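Local coordinates for protein thiosulfate sulfurtransferase TUM1 (Saccharomyces cerevisiae, PDB 3UTN) that carries sulfur as a persulfide from the cysteine desulfurase NFS1 to UBA4 for the 2-thiolation of wobble uridine in tRNAs, at residues G213-T218 / T234-Y239; F207-L212 / G285-I290; E219-S224 / G308-W313; T278-G283 / V289-A294. One frame throughout, in Å; residues are numbered along the deposited sequence. Where two conformers were deposited one is given.

In the fold
All four contacts lie in the C-terminal rhodanese domain and tie its parallel sheet to the helices and loops around its catalytic cysteine. Following the chain, contact 2 opens first, on strand 205-208, and contact 1 opens next, on helix 212-216. Contact 1 soon closes on strand 234-236, nested inside the loop of contact 2. Contact 3 opens in the loop after helix 212-216, so it crosses both. Contact 4 is the short closure of strand 278-281 on helix 286-297, the helix on which contact 2 also ends; the two share Val289 and Ile290. Contact 3 closes last, on helix 309-317, enclosing contact 4.

Contact 1: G213-T218 / T234-Y239; sequences GRFEGT and TQPLPY
Gly213 O, gripped by Thr218 OG1 at 3.2 Å, by a weak bond from Thr218 N and by Glu219 N, helps finish the short helix from which Phe215 reaches across to Thr234 and Pro236. Gly217 leaves the helix with positive phi. Phe215 CG stands anti to the backbone N (chi1 -179°), which sends the ring out to the strand. Pro236 lies over one face of that ring: its CD sits 3.6 Å from the centroid of the Phe215 ring and 20° off the normal, a CH-pi contact, while Pro236 CB rests 3.6 Å from Phe215 CG. At the ring edge, near its plane, Thr234 O lies 3.1 Å from Phe215 CZ; the hydroxyl Thr234 OG1 comes within 3.1 Å of Phe215 CE1. That hydroxyl is hydrogen-bonded to Ile231 O, which helps fix it beside the ring. His230 stacks on Phe215 as well and bonds to its carbonyl O through ND1. An alanine here would lose the whole ring, and a gap is likely to open between helix and strand, with Pro236 and His230 left without their aromatic partner. Gln235 turns away, and its backbone pairs with Asp208. The contact thus packs the helix of a beta-alpha-beta unit, strand 205-208, helix 212-216 and strand 234-236, onto the edge strand of the rhodanese sheet.

Contact 2: F207-L212 / G285-I290; sequences FDARSL and GVSGVI
Just before the chain reaches Ala209, which packs on Ser287, Asp208 ends strand 205-208 and sets the shape of the turn. Its OD1 takes the backbone N of Arg210 at 3.0 Å with its anti lone pair, a fairly straight bond of 159° that makes an Asx turn. On the syn side, somewhat out of the carboxylate plane, the same OD1 accepts from Arg210 NE at 2.7 Å. Ala209 carries the contact: its CB lies 3.2 Å from Ser287 O and 3.4 Å from Ser287 OG, close to the first turn of helix 286-297. The backbones come nearest at Gly288, whose CA is 5.0 Å from Ala209 CA; Ala209 CB lies 3.6 Å from Gly288 N. Such a helix, starting right after the loop of the persulfide cysteine, Cys282, is a feature of rhodanese domains, and Ser287 touches that cysteine. Arg210 follows, its guanidinium gripping Asp208 side-on; NH2 reaches Asp208 OD2 at 2.6 Å from well above the carboxylate plane. The guanidinium is further held by Glu221 and Gly229 O, and makes a cation-pi contact with Trp310. Ser211 comes next at the N-cap of helix 212-216, its OG capping the backbone N of Arg214.

Contact 3: E219-S224 / G308-W313; sequences EPEPRS and GSWTEW
Arg223 and Thr311 mark the closest backbone approach, CA to CA 8.0 Å, between an irregular loop and the first turn of helix 309-317, so side chains and a water bridge the distance. The Thr311 methyl CG2 sits over one face of the Arg223 guanidinium, toward its rim, with NE 3.3 Å from that CG2. Arg223 CD meets the other branch, Thr311 OG1, at 3.3 Å. The two side chains cross at about a right angle, and the arginine's NH2 forms a salt bridge with Asp225. Arg223 and Thr311 both touch Pro92, which belongs to the N-terminal rhodanese domain. Glu221 CG, set beside its backbone N by chi1 (-76°), comes in the plane of the indole to the Trp310 edge, 3.4 Å from Trp310 CD1; the chain then bends at chi2. Its carboxylate is turned 66° from the ring, and Trp310 NE1 is spent on Pro227 O. A water links the two halves of the contact, donating to Glu221 OE1 at 2.7 Å and to Thr311 OG1 at 2.7 Å. Thr311 OG1 also bonds to Gly283 O, and the backbones of Trp310 and Thr311 pair with Cys282 and Gly283, tying the helix start to the catalytic loop. The buried carboxylate of Glu221 is met by Arg214 NH2 at OE1 and by Arg210 NH1 at OE2. Its negative charge thus probably offsets part of the positive charge of two arginines near the persulfide cysteine and helps to position them, Arg210 being the one that lies against the indole.

Contact 4: T278-G283 / V289-A294; sequences TICSCG and VIIKTA
Cys280 points its sulfur into the helix between two consecutive residues, Ile291 and Lys292. The SG, placed beside its own backbone N (chi1 -67°), lies 3.5 Å from Lys292 CA and 3.6 Å from Ile291 CG1, touching the backbone of one residue and an aliphatic branch of the other. Ile291 holds CG1 between its backbone N and carbonyl carbon (chi1 63°), which swings the CG1-CD1 arm alongside the cysteine; CD1 ends 3.7 Å from Cys280 SG and 4.2 Å from Ser281 O. Lys292 offers only the base of its chain, CB lying 3.9 Å from Cys280 CB, before NZ leads off to Glu296 and Glu184. With an alanine at Ile291 the arm would be gone, which would probably leave the Cys280 sulfur without its aliphatic neighbour and open a gap toward Phe207 and Ala209. The strand and helix segments run nearly antiparallel, 150° between directions, with their axes 7.3 Å apart, as in the first half of a beta-alpha-beta crossover. Strand 278-281 ends just ahead of the persulfide cysteine, Cys282. It lies in the sheet between strands 303-306 and 205-208, while helix 286-297 also touches helix 127-136 of the N-terminal domain through Val289, Lys292 and Thr293.

Contact 1: G213-T218 / T234-Y239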
loop_
_atom_site.group_PDB
_atom_site.type_symbol
_atom_site.label_atom_id
_atom_site.label_comp_id
_atom_site.label_asym_id
_atom_site.label_seq_id
_atom_site.Cartn_x
_atom_site.Cartn_y
_atom_site.Cartn_z
ATOM N N GLY A 213 9.079 -14.343 9.653
ATOM C CA GLY A 213 10.445 -14.395 10.160
ATOM C C GLY A 213 10.877 -13.067 10.740
ATOM O O GLY A 213 11.427 -13.007 11.838
ATOM N N ARG A 214 10.615 -11.996 10.001
ATOM C CA ARG A 214 10.909 -10.654 10.479
ATOM C C ARG A 214 10.061 -10.315 11.689
ATOM O O ARG A 214 10.555 -9.773 12.668
ATOM C CB ARG A 214 10.675 -9.638 9.378
ATOM C CG ARG A 214 11.756 -9.658 8.314
ATOM C CD ARG A 214 11.335 -8.826 7.128
ATOM N NE ARG A 214 11.237 -7.411 7.464
ATOM C CZ ARG A 214 10.723 -6.487 6.661
ATOM N NH1 ARG A 214 10.243 -6.824 5.472
ATOM N NH2 ARG A 214 10.690 -5.224 7.050
ATOM N N PHE A 215 8.780 -10.647 11.617
ATOM C CA PHE A 215 7.889 -10.438 12.733
ATOM C C PHE A 215 8.418 -11.153 13.966
ATOM O O PHE A 215 8.466 -10.580 15.049
ATOM C CB PHE A 215 6.503 -10.962 12.398
ATOM C CG PHE A 215 5.512 -10.763 13.491
ATOM C CD1 PHE A 215 4.730 -9.622 13.525
ATOM C CD2 PHE A 215 5.357 -11.717 14.489
ATOM C CE1 PHE A 215 3.809 -9.433 14.537
ATOM C CE2 PHE A 215 4.438 -11.532 15.505
ATOM C CZ PHE A 215 3.666 -10.389 15.528
ATOM N N GLU A 216 8.818 -12.408 13.786
ATOM C CA GLU A 216 9.269 -13.229 14.895
ATOM C C GLU A 216 10.661 -12.842 15.374
ATOM O O GLU A 216 11.087 -13.251 16.449
ATOM C CB GLU A 216 9.214 -14.707 14.516
ATOM C CG GLU A 216 7.795 -15.246 14.471
ATOM C CD GLU A 216 7.722 -16.711 14.103
ATOM O OE1 GLU A 216 8.725 -17.259 13.601
ATOM O OE2 GLU A 216 6.649 -17.311 14.311
ATOM N N GLY A 217 11.359 -12.042 14.578
ATOM C CA GLY A 217 12.729 -11.671 14.887
ATOM C C GLY A 217 13.710 -12.758 14.503
ATOM O O GLY A 217 14.895 -12.661 14.805
ATOM N N THR A 218 13.215 -13.795 13.835
ATOM C CA THR A 218 14.058 -14.911 13.417
ATOM C C THR A 218 14.764 -14.576 12.110
ATOM O O THR A 218 15.754 -15.209 11.745
ATOM C CB THR A 218 13.258 -16.219 13.254
ATOM O OG1 THR A 218 12.310 -16.077 12.191
ATOM C CG2 THR A 218 12.525 -16.577 14.541
ATOM N N THR A 234 1.032 -6.746 18.017
ATOM C CA THR A 234 0.801 -6.974 16.609
ATOM C C THR A 234 0.835 -8.458 16.323
ATOM O O THR A 234 1.247 -9.268 17.152
ATOM C CB THR A 234 1.828 -6.272 15.700
ATOM O OG1 THR A 234 3.141 -6.740 16.021
ATOM C CG2 THR A 234 1.751 -4.759 15.861
ATOM N N GLN A 235 0.393 -8.802 15.130
ATOM C CA GLN A 235 0.343 -10.175 14.707
ATOM C C GLN A 235 0.923 -10.225 13.323
ATOM O O GLN A 235 0.822 -9.246 12.580
ATOM C CB GLN A 235 -1.092 -10.649 14.668
ATOM C CG GLN A 235 -1.813 -10.545 15.991
ATOM C CD GLN A 235 -3.266 -10.872 15.816
ATOM O OE1 GLN A 235 -3.618 -12.028 15.676
ATOM N NE2 GLN A 235 -4.113 -9.855 15.787
ATOM N N PRO A 236 1.545 -11.356 12.968
ATOM C CA PRO A 236 2.107 -11.418 11.641
ATOM C C PRO A 236 1.006 -11.649 10.628
ATOM O O PRO A 236 0.220 -12.589 10.748
ATOM C CB PRO A 236 3.028 -12.628 11.713
ATOM C CG PRO A 236 2.373 -13.526 12.706
ATOM C CD PRO A 236 1.695 -12.631 13.698
ATOM N N LEU A 237 0.929 -10.764 9.653
ATOM C CA LEU A 237 0.084 -11.012 8.512
ATOM C C LEU A 237 0.923 -10.666 7.297
ATOM O O LEU A 237 0.728 -9.622 6.687
ATOM C CB LEU A 237 -1.199 -10.191 8.595
ATOM C CG LEU A 237 -2.370 -10.659 7.730
ATOM C CD1 LEU A 237 -2.687 -12.133 7.960
ATOM C CD2 LEU A 237 -3.587 -9.806 8.035
ATOM N N PRO A 238 1.895 -11.535 6.964
ATOM C CA PRO A 238 2.763 -11.259 5.837
ATOM C C PRO A 238 1.901 -10.987 4.626
ATOM O O PRO A 238 1.002 -11.766 4.316
ATOM C CB PRO A 238 3.559 -12.550 5.691
ATOM C CG PRO A 238 3.635 -13.056 7.090
ATOM C CD PRO A 238 2.255 -12.808 7.613
ATOM N N TYR A 239 2.139 -9.851 3.985
ATOM C CA TYR A 239 1.250 -9.366 2.941
ATOM C C TYR A 239 1.001 -10.405 1.854
ATOM O O TYR A 239 -0.101 -10.491 1.325
ATOM C CB TYR A 239 1.788 -8.072 2.342
ATOM C CG TYR A 239 2.983 -8.252 1.453
ATOM C CD1 TYR A 239 2.826 -8.525 0.097
ATOM C CD2 TYR A 239 4.275 -8.148 1.960
ATOM C CE1 TYR A 239 3.919 -8.683 -0.732
ATOM C CE2 TYR A 239 5.375 -8.310 1.137
ATOM C CZ TYR A 239 5.186 -8.574 -0.205
ATOM O OH TYR A 239 6.266 -8.735 -1.031
#

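Contact 2: F207-L212 / G285-I290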
loop_
_atom_site.group_PDB
_atom_site.type_symbol
_atom_site.label_atom_id
_atom_site.label_comp_id
_atom_site.label_asym_id
_atom_site.label_seq_id
_atom_site.Cartn_x
_atom_site.Cartn_y
_atom_site.Cartn_z
ATOM N N PHE A 207 -1.745 -5.852 12.613
ATOM C CA PHE A 207 -1.076 -6.785 11.747
ATOM C C PHE A 207 0.160 -6.191 11.168
ATOM O O PHE A 207 0.205 -5.024 10.792
ATOM C CB PHE A 207 -1.990 -7.252 10.637
ATOM C CG PHE A 207 -3.188 -7.968 11.135
ATOM C CD1 PHE A 207 -3.076 -9.243 11.669
ATOM C CD2 PHE A 207 -4.426 -7.360 11.091
ATOM C CE1 PHE A 207 -4.191 -9.904 12.150
ATOM C CE2 PHE A 207 -5.546 -8.017 11.559
ATOM C CZ PHE A 207 -5.428 -9.290 12.089
ATOM N N ASP A 208 1.162 -7.037 11.091
ATOM C CA ASP A 208 2.405 -6.645 10.531
ATOM C C ASP A 208 2.551 -7.412 9.240
ATOM O O ASP A 208 2.491 -8.638 9.229
ATOM C CB ASP A 208 3.520 -6.957 11.508
ATOM C CG ASP A 208 4.775 -6.245 11.162
ATOM O OD1 ASP A 208 5.210 -6.379 10.007
ATOM O OD2 ASP A 208 5.318 -5.543 12.032
ATOM N N ALA A 209 2.713 -6.675 8.149
ATOM C CA ALA A 209 2.750 -7.267 6.815
ATOM C C ALA A 209 4.099 -7.866 6.475
ATOM O O ALA A 209 4.256 -8.470 5.417
ATOM C CB ALA A 209 2.359 -6.242 5.775
ATOM N N ARG A 210 5.074 -7.691 7.361
ATOM C CA ARG A 210 6.396 -8.248 7.127
ATOM C C ARG A 210 6.319 -9.753 7.178
ATOM O O ARG A 210 5.337 -10.313 7.654
ATOM C CB ARG A 210 7.389 -7.763 8.164
ATOM C CG ARG A 210 7.710 -6.289 8.058
ATOM C CD ARG A 210 8.543 -5.874 9.250
ATOM N NE ARG A 210 7.812 -6.079 10.492
ATOM C CZ ARG A 210 8.371 -6.482 11.624
ATOM N NH1 ARG A 210 9.673 -6.738 11.676
ATOM N NH2 ARG A 210 7.619 -6.636 12.703
ATOM N N SER A 211 7.357 -10.403 6.676
ATOM C CA SER A 211 7.448 -11.842 6.764
ATOM C C SER A 211 7.303 -12.243 8.221
ATOM O O SER A 211 7.641 -11.476 9.132
ATOM C CB SER A 211 8.793 -12.315 6.231
ATOM O OG SER A 211 9.824 -11.842 7.071
ATOM N N LEU A 212 6.782 -13.444 8.428
ATOM C CA LEU A 212 6.671 -14.021 9.748
ATOM C C LEU A 212 8.041 -14.020 10.423
ATOM O O LEU A 212 8.148 -13.703 11.603
ATOM C CB LEU A 212 6.106 -15.441 9.650
ATOM C CG LEU A 212 5.987 -16.251 10.941
ATOM C CD1 LEU A 212 5.061 -15.563 11.926
ATOM C CD2 LEU A 212 5.510 -17.667 10.653
ATOM N N GLY A 285 5.759 0.558 5.924
ATOM C CA GLY A 285 4.429 1.090 5.656
ATOM C C GLY A 285 3.915 0.806 4.258
ATOM O O GLY A 285 2.742 1.060 3.974
ATOM N N VAL A 286 4.773 0.290 3.377
ATOM C CA VAL A 286 4.343 -0.018 2.010
ATOM C C VAL A 286 3.549 -1.322 1.948
ATOM O O VAL A 286 2.406 -1.327 1.504
ATOM C CB VAL A 286 5.496 -0.001 0.976
ATOM C CG1 VAL A 286 6.002 1.421 0.774
ATOM C CG2 VAL A 286 6.635 -0.935 1.372
ATOM N N SER A 287 4.143 -2.415 2.417
ATOM C CA SER A 287 3.471 -3.700 2.390
ATOM C C SER A 287 2.345 -3.741 3.411
ATOM O O SER A 287 1.420 -4.539 3.291
ATOM C CB SER A 287 4.459 -4.838 2.619
ATOM O OG SER A 287 4.890 -4.861 3.952
ATOM N N GLY A 288 2.431 -2.881 4.423
ATOM C CA GLY A 288 1.353 -2.732 5.386
ATOM C C GLY A 288 0.058 -2.359 4.688
ATOM O O GLY A 288 -1.013 -2.795 5.083
ATOM N N VAL A 289 0.157 -1.550 3.642
ATOM C CA VAL A 289 -1.028 -1.153 2.911
ATOM C C VAL A 289 -1.551 -2.313 2.082
ATOM O O VAL A 289 -2.743 -2.407 1.825
ATOM C CB VAL A 289 -0.788 0.062 2.012
ATOM C CG1 VAL A 289 -2.068 0.409 1.278
ATOM C CG2 VAL A 289 -0.332 1.241 2.852
ATOM N N ILE A 290 -0.651 -3.199 1.678
ATOM C CA ILE A 290 -1.063 -4.380 0.950
ATOM C C ILE A 290 -2.066 -5.136 1.804
ATOM O O ILE A 290 -3.162 -5.455 1.345
ATOM C CB ILE A 290 0.113 -5.297 0.601
ATOM C CG1 ILE A 290 1.137 -4.541 -0.251
ATOM C CG2 ILE A 290 -0.399 -6.547 -0.107
ATOM C CD1 ILE A 290 2.431 -5.296 -0.448
#

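Contact 3: E219-S224 / G308-W313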
loop_
_atom_site.group_PDB
_atom_site.type_symbol
_atom_site.label_atom_id
_atom_site.label_comp_id
_atom_site.label_asym_id
_atom_site.label_seq_id
_atom_site.Cartn_x
_atom_site.Cartn_y
_atom_site.Cartn_z
ATOM N N GLU A 219 14.245 -13.574 11.406
ATOM C CA GLU A 219 14.818 -13.153 10.136
ATOM C C GLU A 219 15.070 -11.653 10.140
ATOM O O GLU A 219 14.270 -10.897 10.685
ATOM C CB GLU A 219 13.920 -13.576 8.970
ATOM C CG GLU A 219 13.881 -15.090 8.790
ATOM C CD GLU A 219 13.064 -15.544 7.598
ATOM O OE1 GLU A 219 12.084 -14.858 7.235
ATOM O OE2 GLU A 219 13.403 -16.604 7.028
ATOM N N PRO A 220 16.192 -11.218 9.543
ATOM C CA PRO A 220 16.578 -9.814 9.654
ATOM C C PRO A 220 15.622 -8.864 8.942
ATOM O O PRO A 220 14.915 -9.262 8.015
ATOM C CB PRO A 220 17.953 -9.772 8.977
ATOM C CG PRO A 220 17.949 -10.929 8.037
ATOM C CD PRO A 220 17.151 -11.993 8.731
ATOM N N GLU A 221 15.599 -7.618 9.399
ATOM C CA GLU A 221 14.983 -6.548 8.654
ATOM C C GLU A 221 15.828 -6.280 7.422
ATOM O O GLU A 221 17.045 -6.454 7.466
ATOM C CB GLU A 221 14.903 -5.288 9.511
ATOM C CG GLU A 221 13.806 -5.353 10.551
ATOM C CD GLU A 221 12.454 -5.632 9.932
ATOM O OE1 GLU A 221 11.966 -4.772 9.182
ATOM O OE2 GLU A 221 11.886 -6.708 10.190
ATOM N N PRO A 222 15.193 -5.862 6.313
ATOM C CA PRO A 222 15.977 -5.477 5.145
ATOM C C PRO A 222 16.858 -4.277 5.475
ATOM O O PRO A 222 17.742 -3.942 4.704
ATOM C CB PRO A 222 14.914 -5.095 4.111
ATOM C CG PRO A 222 13.686 -4.803 4.895
ATOM C CD PRO A 222 13.746 -5.723 6.073
ATOM N N ARG A 223 16.613 -3.656 6.626
ATOM C CA ARG A 223 17.409 -2.527 7.094
ATOM C C ARG A 223 18.514 -2.976 8.037
ATOM O O ARG A 223 18.331 -3.902 8.824
ATOM C CB ARG A 223 16.525 -1.515 7.801
ATOM C CG ARG A 223 15.614 -0.747 6.869
ATOM C CD ARG A 223 14.851 0.304 7.644
ATOM N NE ARG A 223 15.735 1.276 8.291
ATOM C CZ ARG A 223 15.915 2.525 7.875
ATOM N NH1 ARG A 223 15.283 2.975 6.799
ATOM N NH2 ARG A 223 16.728 3.330 8.539
ATOM N N SER A 224 19.656 -2.299 7.953
ATOM C CA SER A 224 20.844 -2.657 8.725
ATOM C C SER A 224 20.807 -2.115 10.148
ATOM O O SER A 224 21.438 -2.673 11.044
ATOM C CB SER A 224 22.103 -2.156 8.011
ATOM O OG SER A 224 21.961 -0.793 7.638
ATOM N N GLY A 308 4.722 4.660 10.046
ATOM C CA GLY A 308 6.082 4.570 10.565
ATOM C C GLY A 308 6.537 3.134 10.521
ATOM O O GLY A 308 7.685 2.831 10.183
ATOM N N SER A 309 5.602 2.246 10.846
ATOM C CA SER A 309 5.821 0.815 10.780
ATOM C C SER A 309 7.022 0.399 11.613
ATOM O O SER A 309 7.501 1.154 12.471
ATOM C CB SER A 309 5.940 0.351 9.327
ATOM O OG SER A 309 4.654 0.211 8.761
ATOM N N TRP A 310 7.507 -0.801 11.341
ATOM C CA TRP A 310 8.517 -1.417 12.162
ATOM C C TRP A 310 9.750 -0.578 12.280
ATOM O O TRP A 310 10.306 -0.435 13.365
ATOM C CB TRP A 310 8.867 -2.783 11.618
ATOM C CG TRP A 310 9.863 -3.467 12.492
ATOM C CD1 TRP A 310 11.132 -3.897 12.156
ATOM C CD2 TRP A 310 9.712 -3.783 13.907
ATOM N NE1 TRP A 310 11.752 -4.468 13.231
ATOM C CE2 TRP A 310 10.954 -4.432 14.313
ATOM C CE3 TRP A 310 8.701 -3.613 14.842
ATOM C CZ2 TRP A 310 11.159 -4.876 15.609
ATOM C CZ3 TRP A 310 8.922 -4.056 16.140
ATOM C CH2 TRP A 310 10.119 -4.676 16.513
ATOM N N THR A 311 10.170 -0.003 11.161
ATOM C CA THR A 311 11.372 0.813 11.128
ATOM C C THR A 311 11.287 1.963 12.109
ATOM O O THR A 311 12.146 2.114 12.978
ATOM C CB THR A 311 11.635 1.356 9.722
ATOM O OG1 THR A 311 11.802 0.248 8.832
ATOM C CG2 THR A 311 12.887 2.212 9.721
ATOM N N GLU A 312 10.243 2.769 11.973
ATOM C CA GLU A 312 10.054 3.866 12.888
ATOM C C GLU A 312 9.868 3.327 14.287
ATOM O O GLU A 312 10.405 3.879 15.242
ATOM C CB GLU A 312 8.850 4.698 12.504
ATOM C CG GLU A 312 8.681 5.902 13.396
ATOM C CD GLU A 312 7.272 6.424 13.403
ATOM O OE1 GLU A 312 6.326 5.610 13.472
ATOM O OE2 GLU A 312 7.118 7.655 13.353
ATOM N N TRP A 313 9.105 2.245 14.400
ATOM C CA TRP A 313 8.857 1.640 15.688
ATOM C C TRP A 313 10.138 1.384 16.418
ATOM O O TRP A 313 10.315 1.836 17.545
ATOM C CB TRP A 313 8.105 0.332 15.557
ATOM C CG TRP A 313 7.874 -0.224 16.921
ATOM C CD1 TRP A 313 8.572 -1.234 17.558
ATOM C CD2 TRP A 313 6.900 0.249 17.898
ATOM N NE1 TRP A 313 8.084 -1.437 18.817
ATOM C CE2 TRP A 313 7.081 -0.577 19.085
ATOM C CE3 TRP A 313 5.913 1.227 17.896
ATOM C CZ2 TRP A 313 6.300 -0.416 20.213
ATOM C CZ3 TRP A 313 5.136 1.385 19.040
ATOM C CH2 TRP A 313 5.333 0.585 20.171
HETATM O O HOH W 1 12.791 -2.217 8.594
#

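Contact 4: T278-G283 / V289-A294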
loop_
_atom_site.group_PDB
_atom_site.type_symbol
_atom_site.label_atom_id
_atom_site.label_comp_id
_atom_site.label_asym_id
_atom_site.label_seq_id
_atom_site.Cartn_x
_atom_site.Cartn_y
_atom_site.Cartn_z
ATOM N N THR A 278 -8.412 -1.996 13.075
ATOM C CA THR A 278 -7.224 -2.711 12.693
ATOM C C THR A 278 -6.110 -1.751 12.384
ATOM O O THR A 278 -6.324 -0.671 11.845
ATOM C CB THR A 278 -7.509 -3.668 11.526
ATOM O OG1 THR A 278 -8.420 -4.670 11.982
ATOM C CG2 THR A 278 -6.239 -4.353 11.044
ATOM N N ILE A 279 -4.916 -2.139 12.785
ATOM C CA ILE A 279 -3.748 -1.405 12.414
ATOM C C ILE A 279 -2.895 -2.344 11.611
ATOM O O ILE A 279 -2.662 -3.484 11.996
ATOM C CB ILE A 279 -2.984 -0.879 13.633
ATOM C CG1 ILE A 279 -3.848 0.150 14.359
ATOM C CG2 ILE A 279 -1.653 -0.289 13.196
ATOM C CD1 ILE A 279 -3.348 0.535 15.730
ATOM N N CYS A 280 -2.480 -1.861 10.456
ATOM C CA CYS A 280 -1.520 -2.568 9.667
ATOM C C CYS A 280 -0.229 -1.818 9.707
ATOM O O CYS A 280 -0.195 -0.593 9.693
ATOM C CB CYS A 280 -2.013 -2.731 8.245
ATOM S SG CYS A 280 -3.435 -3.828 8.235
ATOM N N SER A 281 0.837 -2.583 9.789
ATOM C CA SER A 281 2.159 -2.043 9.755
ATOM C C SER A 281 2.953 -3.045 8.956
ATOM O O SER A 281 2.456 -4.114 8.606
ATOM C CB SER A 281 2.707 -1.932 11.173
ATOM O OG SER A 281 2.739 -3.209 11.784
ATOM N N CYS A 282 4.182 -2.688 8.646
ATOM C CA CYS A 282 5.125 -3.647 8.122
ATOM C C CYS A 282 6.455 -3.083 8.514
ATOM O O CYS A 282 6.592 -2.563 9.620
ATOM C CB CYS A 282 5.002 -3.769 6.611
ATOM S SG CYS A 282 4.948 -2.172 5.791
ATOM N N GLY A 283 7.424 -3.159 7.615
ATOM C CA GLY A 283 8.743 -2.633 7.888
ATOM C C GLY A 283 8.746 -1.140 7.692
ATOM O O GLY A 283 9.337 -0.402 8.478
ATOM N N VAL A 289 0.157 -1.550 3.642
ATOM C CA VAL A 289 -1.028 -1.153 2.911
ATOM C C VAL A 289 -1.551 -2.313 2.082
ATOM O O VAL A 289 -2.743 -2.407 1.825
ATOM C CB VAL A 289 -0.788 0.062 2.012
ATOM C CG1 VAL A 289 -2.068 0.409 1.278
ATOM C CG2 VAL A 289 -0.332 1.241 2.852
ATOM N N ILE A 290 -0.651 -3.199 1.678
ATOM C CA ILE A 290 -1.063 -4.380 0.950
ATOM C C ILE A 290 -2.066 -5.136 1.804
ATOM O O ILE A 290 -3.162 -5.455 1.345
ATOM C CB ILE A 290 0.113 -5.297 0.601
ATOM C CG1 ILE A 290 1.137 -4.541 -0.251
ATOM C CG2 ILE A 290 -0.399 -6.547 -0.107
ATOM C CD1 ILE A 290 2.431 -5.296 -0.448
ATOM N N ILE A 291 -1.705 -5.391 3.056
ATOM C CA ILE A 291 -2.599 -6.146 3.919
ATOM C C ILE A 291 -3.756 -5.305 4.372
ATOM O O ILE A 291 -4.862 -5.800 4.488
ATOM C CB ILE A 291 -1.890 -6.813 5.110
ATOM C CG1 ILE A 291 -1.268 -5.794 6.063
ATOM C CG2 ILE A 291 -0.858 -7.786 4.587
ATOM C CD1 ILE A 291 -0.908 -6.388 7.409
ATOM N N LYS A 292 -3.495 -4.026 4.609
ATOM C CA LYS A 292 -4.544 -3.104 4.972
ATOM C C LYS A 292 -5.635 -3.171 3.910
ATOM O O LYS A 292 -6.816 -3.280 4.216
ATOM C CB LYS A 292 -3.969 -1.702 5.063
ATOM C CG LYS A 292 -5.001 -0.621 5.255
ATOM C CD LYS A 292 -4.312 0.720 5.353
ATOM C CE LYS A 292 -5.298 1.771 5.797
ATOM N NZ LYS A 292 -6.387 1.917 4.800
ATOM N N THR A 293 -5.207 -3.127 2.658
ATOM C CA THR A 293 -6.103 -3.157 1.524
ATOM C C THR A 293 -6.834 -4.481 1.449
ATOM O O THR A 293 -8.040 -4.504 1.207
ATOM C CB THR A 293 -5.326 -2.886 0.232
ATOM O OG1 THR A 293 -4.743 -1.583 0.327
ATOM C CG2 THR A 293 -6.233 -2.947 -0.974
ATOM N N ALA A 294 -6.104 -5.569 1.679
ATOM C CA ALA A 294 -6.696 -6.902 1.724
ATOM C C ALA A 294 -7.751 -6.981 2.817
ATOM O O ALA A 294 -8.827 -7.530 2.603
ATOM C CB ALA A 294 -5.634 -7.951 1.946
#